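Local coordinates for protein UDP-glucose 4-epimerase (Campylobacter jejuni subsp. jejuni serotype O:2, PDB 7K3P) that catalyses, with bound NAD, the interconversion of UDP-glucose and UDP-galactose, and probably also acts on the N-acetylated sugars, at residues A[132-137]-A[253-258]. The protein carries 2 engineered substitutions. Numbering follows the deposited sequence.
Sequences KFIFSS and SAHLAA. With NAD (nicotinamide-adenine-dinucleotide), chain C.
The central parallel sheet of the Rossmann-type NAD-binding fold meets the flanking helix 248-261 where I134 and S136 of strand 132-136 touch H255 and A258. The strand and the helical segment 253-258 run roughly antiparallel, at 153°, with their axes 9.3 Å apart at closest approach. The polar link is a hydrogen bond of 3.0 Å between S136 OG and H255 NE2. The hydroxyl meets the imidazole at its edge, near the ring plane. The other ring nitrogen, ND1, bonds to the backbone O of I251, one turn earlier in the helix. Both nitrogens of this buried ring thus have partners, which should fix its rotation. S136 OG also makes a weak hydrogen bond to the backbone O of H93.

Beside this link the contact is apolar. In I134, CG1 is anti to the carbonyl carbon (chi1 -66°), which leaves CG2 anti to the backbone N and facing the helix. This methyl does most of the touching. I134 CG2 lies 3.8 Å from H255 CD2, oblique to the ring. I134 CG2 is 4.0 Å from A258 CB. The CA atoms of I134 and A258 are 7.0 Å apart.

The strand's C-terminal end reaches the cofactor. S137 O lies 3.2 Å from C6N of the nicotinamide ring, and S136 CB is 3.7 Å from ribose O4D. H255 is therefore a second-shell neighbour of the NAD pocket, bonded to a residue that lines it. Its ring also meets that of F94, and its side chain touches L188 of strand 184-189. Backbone hydrogen bonds place strand 132-136 between strands 90-93 and 184-189. Helix 161-179 packs on F133 and F135, while helix 27-37 touches S253 and L256.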
# COMPACT_ATOMS: atom_id res chain seq x y z
N LYS A 132 -9.26 8.74 -17.19
CA LYS A 132 -7.85 8.91 -17.49
C LYS A 132 -7.15 9.50 -16.27
O LYS A 132 -7.50 10.59 -15.81
CB LYS A 132 -7.66 9.80 -18.72
CG LYS A 132 -8.18 9.15 -20.03
CD LYS A 132 -8.28 10.16 -21.16
CE LYS A 132 -8.87 9.49 -22.40
NZ LYS A 132 -8.95 10.46 -23.51
N PHE A 133 -6.17 8.77 -15.75
CA PHE A 133 -5.48 9.16 -14.52
C PHE A 133 -3.96 9.21 -14.76
O PHE A 133 -3.35 8.17 -15.00
CB PHE A 133 -5.81 8.14 -13.42
CG PHE A 133 -5.47 8.59 -12.02
CD1 PHE A 133 -4.15 8.82 -11.64
CD2 PHE A 133 -6.48 8.77 -11.08
CE1 PHE A 133 -3.84 9.23 -10.33
CE2 PHE A 133 -6.19 9.18 -9.78
CZ PHE A 133 -4.87 9.41 -9.40
N ILE A 134 -3.36 10.39 -14.74
CA ILE A 134 -1.91 10.47 -14.88
C ILE A 134 -1.30 10.63 -13.49
O ILE A 134 -1.62 11.59 -12.76
CB ILE A 134 -1.47 11.57 -15.89
CG1 ILE A 134 -1.93 11.20 -17.32
CG2 ILE A 134 0.05 11.71 -15.91
CD1 ILE A 134 -3.24 11.79 -17.69
N PHE A 135 -0.47 9.67 -13.09
CA PHE A 135 0.09 9.65 -11.72
C PHE A 135 1.58 9.93 -11.72
O PHE A 135 2.36 9.21 -12.37
CB PHE A 135 -0.20 8.30 -11.08
CG PHE A 135 0.33 8.16 -9.66
CD1 PHE A 135 0.09 9.16 -8.72
CD2 PHE A 135 1.02 7.01 -9.27
CE1 PHE A 135 0.57 9.03 -7.40
CE2 PHE A 135 1.49 6.87 -7.96
CZ PHE A 135 1.26 7.88 -7.03
N SER A 136 1.98 10.98 -11.00
CA SER A 136 3.39 11.25 -10.77
C SER A 136 3.91 10.28 -9.72
O SER A 136 3.72 10.49 -8.51
CB SER A 136 3.59 12.67 -10.25
OG SER A 136 3.00 13.61 -11.12
N SER A 137 4.56 9.20 -10.18
CA SER A 137 5.22 8.28 -9.25
C SER A 137 6.68 8.73 -9.15
O SER A 137 6.96 9.92 -9.25
CB SER A 137 5.11 6.85 -9.76
OG SER A 137 5.63 5.94 -8.81
N SER A 253 6.24 18.68 -19.53
CA SER A 253 5.70 18.35 -20.85
C SER A 253 5.39 16.86 -20.98
O SER A 253 4.47 16.45 -21.69
CB SER A 253 6.64 18.84 -21.98
OG SER A 253 7.86 18.12 -21.98
N ALA A 254 6.15 16.02 -20.28
CA ALA A 254 5.91 14.57 -20.35
C ALA A 254 4.56 14.19 -19.76
O ALA A 254 3.99 13.15 -20.10
CB ALA A 254 7.03 13.79 -19.66
N HIS A 255 4.05 15.01 -18.85
CA HIS A 255 2.74 14.72 -18.28
C HIS A 255 1.65 15.01 -19.33
O HIS A 255 0.68 14.25 -19.46
CB HIS A 255 2.54 15.52 -16.99
CG HIS A 255 3.23 14.90 -15.80
ND1 HIS A 255 4.60 14.96 -15.61
CD2 HIS A 255 2.74 14.19 -14.76
CE1 HIS A 255 4.91 14.34 -14.49
NE2 HIS A 255 3.80 13.86 -13.95
N LEU A 256 1.83 16.08 -20.10
CA LEU A 256 0.95 16.37 -21.23
C LEU A 256 1.03 15.22 -22.22
O LEU A 256 0.01 14.69 -22.67
CB LEU A 256 1.30 17.71 -21.88
CG LEU A 256 0.70 18.96 -21.25
CD1 LEU A 256 1.36 19.31 -19.91
CD2 LEU A 256 0.78 20.15 -22.23
N ALA A 257 2.26 14.81 -22.55
CA ALA A 257 2.42 13.71 -23.49
C ALA A 257 1.75 12.43 -23.01
O ALA A 257 1.20 11.68 -23.81
CB ALA A 257 3.91 13.46 -23.82
N ALA A 258 1.77 12.19 -21.69
CA ALA A 258 1.16 10.99 -21.10
C ALA A 258 -0.36 11.01 -21.26
O ALA A 258 -1.00 9.97 -21.48
CB ALA A 258 1.51 10.88 -19.59
PA NAD C . 5.51 20.10 -4.65
O1A NAD C . 5.53 20.05 -3.14
O2A NAD C . 6.05 21.41 -5.15
O5B NAD C . 4.04 19.96 -5.20
C5B NAD C . 3.09 19.31 -4.39
C4B NAD C . 1.83 20.08 -4.40
O4B NAD C . 0.76 19.33 -3.92
C3B NAD C . 1.95 21.36 -3.51
O3B NAD C . 1.60 22.65 -4.14
C2B NAD C . 1.16 20.97 -2.23
O2B NAD C . 0.61 22.04 -1.60
C1B NAD C . 0.15 20.05 -2.84
N9A NAD C . -0.44 19.14 -1.85
C8A NAD C . 0.21 18.30 -1.03
N7A NAD C . -0.65 17.64 -0.24
C5A NAD C . -1.90 18.03 -0.54
C6A NAD C . -3.18 17.70 -0.06
N6A NAD C . -3.32 16.71 0.98
N1A NAD C . -4.27 18.28 -0.60
C2A NAD C . -4.18 19.20 -1.58
N3A NAD C . -2.94 19.57 -2.06
C4A NAD C . -1.80 19.00 -1.57
O3 NAD C . 6.37 18.87 -5.18
PN NAD C . 6.83 18.71 -6.68
O1N NAD C . 6.09 19.69 -7.57
O2N NAD C . 8.31 18.96 -6.73
O5D NAD C . 6.51 17.22 -7.11
C5D NAD C . 5.19 16.90 -7.47
C4D NAD C . 5.02 15.41 -7.69
O4D NAD C . 6.04 14.89 -8.51
C3D NAD C . 4.92 14.59 -6.41
O3D NAD C . 3.99 13.59 -6.57
C2D NAD C . 6.23 13.93 -6.27
O2D NAD C . 6.20 12.75 -5.55
C1D NAD C . 6.65 13.77 -7.75
N1N NAD C . 8.16 13.66 -7.99
C2N NAD C . 8.89 14.81 -7.75
C3N NAD C . 10.27 14.79 -7.94
C7N NAD C . 11.08 16.03 -7.68
O7N NAD C . 10.57 17.06 -7.27
N7N NAD C . 12.49 15.99 -7.91
C4N NAD C . 10.88 13.63 -8.39
C5N NAD C . 10.14 12.49 -8.63
C6N NAD C . 8.75 12.50 -8.43